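Local atomic coordinates of 7beta-hydroxysteroid dehydrogenase (Collinsella aerofaciens, PDB entry 5FYD), a protein that reduces the 7-oxo group of 7-oxolithocholate with NADPH to give ursodeoxycholate, as a homodimeric short-chain dehydrogenase of an intestinal bacterium. Residues A72-T75 with V76-A79; C122-H125 with Y126-F130. All blocks are in the same frame, centred on the assembly; numbering follows the deposited sequence.

Contact 1. Residues A72-T75 with V76-A79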
# COMPACT_ATOMS: atom_id res chain seq x y z
N ALA A 72 9.79 23.71 -0.93
CA ALA A 72 8.40 23.35 -1.23
C ALA A 72 7.45 24.39 -0.65
O ALA A 72 6.57 24.90 -1.34
CB ALA A 72 8.09 21.96 -0.70
N ALA A 73 7.65 24.74 0.61
CA ALA A 73 6.75 25.68 1.28
C ALA A 73 6.78 27.04 0.60
O ALA A 73 5.74 27.62 0.36
CB ALA A 73 7.11 25.82 2.75
N GLU A 74 7.98 27.52 0.26
CA GLU A 74 8.12 28.78 -0.47
C GLU A 74 7.41 28.81 -1.83
O GLU A 74 6.86 29.85 -2.23
CB GLU A 74 9.61 29.12 -0.63
CG GLU A 74 10.27 29.49 0.69
CD GLU A 74 9.73 30.77 1.29
OE1 GLU A 74 9.29 31.67 0.52
OE2 GLU A 74 9.71 30.87 2.53
N THR A 75 7.39 27.68 -2.52
CA THR A 75 6.63 27.54 -3.77
C THR A 75 5.15 27.78 -3.50
O THR A 75 4.48 28.53 -4.22
CB THR A 75 6.85 26.16 -4.38
OG1 THR A 75 8.22 26.06 -4.78
CG2 THR A 75 5.96 25.89 -5.58
N VAL A 76 4.67 27.19 -2.43
CA VAL A 76 3.28 27.37 -2.02
C VAL A 76 3.00 28.84 -1.65
O VAL A 76 2.00 29.41 -2.10
CB VAL A 76 2.91 26.45 -0.84
CG1 VAL A 76 1.51 26.73 -0.34
CG2 VAL A 76 3.07 24.99 -1.24
N PHE A 77 3.86 29.44 -0.84
CA PHE A 77 3.64 30.81 -0.41
C PHE A 77 3.58 31.77 -1.59
O PHE A 77 2.79 32.75 -1.57
CB PHE A 77 4.72 31.31 0.56
CG PHE A 77 4.93 30.43 1.77
CD1 PHE A 77 3.96 29.56 2.24
CD2 PHE A 77 6.15 30.48 2.43
CE1 PHE A 77 4.22 28.75 3.35
CE2 PHE A 77 6.41 29.69 3.53
CZ PHE A 77 5.44 28.84 4.00
N ALA A 78 4.44 31.54 -2.58
CA ALA A 78 4.44 32.40 -3.78
C ALA A 78 3.12 32.23 -4.54
O ALA A 78 2.55 33.23 -5.01
CB ALA A 78 5.64 32.11 -4.67
N ALA A 79 2.62 30.99 -4.61
CA ALA A 79 1.35 30.68 -5.29
C ALA A 79 0.13 31.33 -4.63
O ALA A 79 -0.82 31.74 -5.34
CB ALA A 79 1.13 29.18 -5.40

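Contact 2. Residues C122-H125 with Y126-F130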
# COMPACT_ATOMS: atom_id res chain seq x y z
N CYS A 122 4.57 25.88 6.75
CA CYS A 122 3.23 26.19 6.28
C CYS A 122 2.36 26.64 7.43
O CYS A 122 1.67 27.65 7.32
CB CYS A 122 2.62 25.00 5.55
SG CYS A 122 3.38 24.68 3.95
N PHE A 123 2.38 25.90 8.53
CA PHE A 123 1.52 26.22 9.68
C PHE A 123 1.85 27.63 10.19
O PHE A 123 0.95 28.43 10.44
CB PHE A 123 1.75 25.22 10.79
CG PHE A 123 0.68 25.12 11.86
CD1 PHE A 123 -0.58 25.71 11.77
CD2 PHE A 123 0.95 24.31 12.96
CE1 PHE A 123 -1.51 25.55 12.78
CE2 PHE A 123 0.03 24.13 13.96
CZ PHE A 123 -1.21 24.75 13.87
N HIS A 124 3.14 27.93 10.28
CA HIS A 124 3.59 29.24 10.76
C HIS A 124 3.16 30.36 9.83
O HIS A 124 2.61 31.36 10.27
CB HIS A 124 5.11 29.24 10.89
CG HIS A 124 5.68 30.56 11.32
ND1 HIS A 124 6.36 31.38 10.46
CD2 HIS A 124 5.67 31.18 12.52
CE1 HIS A 124 6.78 32.45 11.12
NE2 HIS A 124 6.37 32.35 12.37
N HIS A 125 3.39 30.17 8.54
CA HIS A 125 3.13 31.21 7.55
C HIS A 125 1.64 31.55 7.52
O HIS A 125 1.26 32.73 7.64
CB HIS A 125 3.64 30.72 6.23
CG HIS A 125 3.43 31.66 5.10
ND1 HIS A 125 4.41 32.53 4.67
CD2 HIS A 125 2.37 31.85 4.29
CE1 HIS A 125 3.95 33.23 3.66
NE2 HIS A 125 2.72 32.83 3.39
N TYR A 126 0.78 30.53 7.43
CA TYR A 126 -0.66 30.77 7.36
C TYR A 126 -1.24 31.18 8.70
O TYR A 126 -2.19 31.98 8.72
CB TYR A 126 -1.39 29.63 6.64
CG TYR A 126 -0.93 29.60 5.20
CD1 TYR A 126 -1.40 30.52 4.28
CD2 TYR A 126 0.03 28.70 4.79
CE1 TYR A 126 -0.93 30.54 2.97
CE2 TYR A 126 0.51 28.71 3.50
CZ TYR A 126 0.04 29.63 2.59
OH TYR A 126 0.51 29.65 1.28
N MET A 127 -0.65 30.74 9.82
CA MET A 127 -1.07 31.27 11.12
C MET A 127 -0.81 32.77 11.27
O MET A 127 -1.63 33.49 11.85
CB MET A 127 -0.49 30.48 12.30
CG MET A 127 -1.28 29.19 12.60
SD MET A 127 -3.03 29.43 12.92
CE MET A 127 -2.94 30.66 14.23
N ARG A 128 0.29 33.25 10.70
CA ARG A 128 0.57 34.69 10.67
C ARG A 128 -0.51 35.45 9.92
O ARG A 128 -0.99 36.49 10.38
CB ARG A 128 1.94 34.97 10.05
CG ARG A 128 3.06 34.60 10.99
CD ARG A 128 4.44 34.73 10.39
NE ARG A 128 4.63 36.01 9.71
CZ ARG A 128 5.05 36.16 8.45
NH1 ARG A 128 5.38 35.11 7.68
NH2 ARG A 128 5.14 37.39 7.95
N ILE A 129 -0.92 34.91 8.79
CA ILE A 129 -1.96 35.55 7.99
C ILE A 129 -3.29 35.52 8.75
O ILE A 129 -3.95 36.57 8.93
CB ILE A 129 -2.07 34.90 6.59
CG1 ILE A 129 -0.80 35.21 5.77
CG2 ILE A 129 -3.31 35.39 5.86
CD1 ILE A 129 -0.58 34.28 4.59
N PHE A 130 -3.68 34.33 9.21
CA PHE A 130 -4.96 34.17 9.88
C PHE A 130 -5.06 35.01 11.16
O PHE A 130 -6.10 35.62 11.42
CB PHE A 130 -5.27 32.70 10.21
CG PHE A 130 -5.38 31.80 9.02
CD1 PHE A 130 -5.94 32.21 7.80
CD2 PHE A 130 -4.97 30.47 9.12
CE1 PHE A 130 -6.06 31.33 6.73
CE2 PHE A 130 -5.06 29.60 8.04
CZ PHE A 130 -5.60 30.03 6.84

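Contact 1. Residues A72-T75 with V76-A79
Phe77 folds its ring back over the preceding turn of the helix, where it meets Ala73 and Glu74. These residues belong to the short helix 72-80 of the Rossmann fold, and the contact is local, between neighbours three and four places apart. At the root of the side chain, Phe77 CB sits 3.8 Å from Ala73 O. With CG beside its own backbone N (chi1 -54°), the ring is carried toward the start of the helix, and CG comes within 3.2 Å of Ala73 O. That oxygen lies over the centre of one ring face while accepting the helical bond from Phe77 N. Farther out, CD2 and CE2 run past the carboxylate of Glu74, whose plane stands 87° from the ring. A bend at chi2 brings the carboxylate of this exposed acid back across the ring's rim, and OE2 comes to 3.6 Å from Phe77 CD2, possibly near enough for a weak attraction to the ring hydrogens.

On the buried flank, compact, apolar Val76 packs on Leu12 and Leu14 of strand 10-14 and on Tyr126. Thr75 lies toward strand 60-64; its hydroxyl bonds to Gly71 O, which lets a polar residue sit beside Val63. A small residue suits position Ala73, whose methyl fits between the ring and Lys121 and Cys122 of helix 105-132. At the tip of Phe77, CZ ends 3.7 Å from Ala73 CB.

Contact 2. Residues C122-H125 with Y126-F130
His125 points the edge of its imidazole at the face of Tyr126, a T-shaped pair within one helix, with ring planes 69° apart. His125 CD2 stands over the centre of the phenol ring, 3.6 Å from Tyr126 CZ; the CG of His125, anti to the backbone N (chi1 179°), swings the imidazole into this place. Replacing Tyr126 with an alanine would probably leave the imidazole edge without its aromatic face and Thr80 OG1 without the hydroxyl it bonds to.

The apolar contact is i to i+4: Phe123 and Met127 lie side by side, Phe123 CD1 to Met127 CG at 3.6 Å, and the bent methionine chain makes a looser, oblique Met-aromatic contact through SD. On the exposed side, an aliphatic carbon meets an imidazole face: Arg128 CD rests over the His124 ring, 3.3 Å from His124 CE1.

The backbone bonds are those of a regular alpha helix, among them Tyr126 N to Cys122 O at 3.0 Å. The flat Phe123 ring and flexible Met127 chain pack against Val138, Val181 and Val170 of strands 136-143 and 179-186 and helix 154-173, while Tyr126 packs on Met88 of strand 85-90 and reaches toward helix 72-80.

In the fold
Contact 1 and contact 2 belong to two helices on one side of the Rossmann sheet, the centres of the two contacts about 12 Å apart, and they pack directly on each other. The Phe77 ring stacks with His125, bringing Phe77 CZ to 3.4 Å from His125 CB, while Val76 CG1 lies 3.5 Å from Tyr126 OH. His125 thus has aromatic neighbours in both helices. The NADP(+) site borders the pair: the side chain of Phe67, a cofactor-binding residue, is about 4 Å from that of Ala72 and about 6 Å from that of Cys122. Catalysis is farther off, with the side chain of Lys160, which by similarity lowers the pKa of the active-site tyrosine, about 12 Å from that of Phe123.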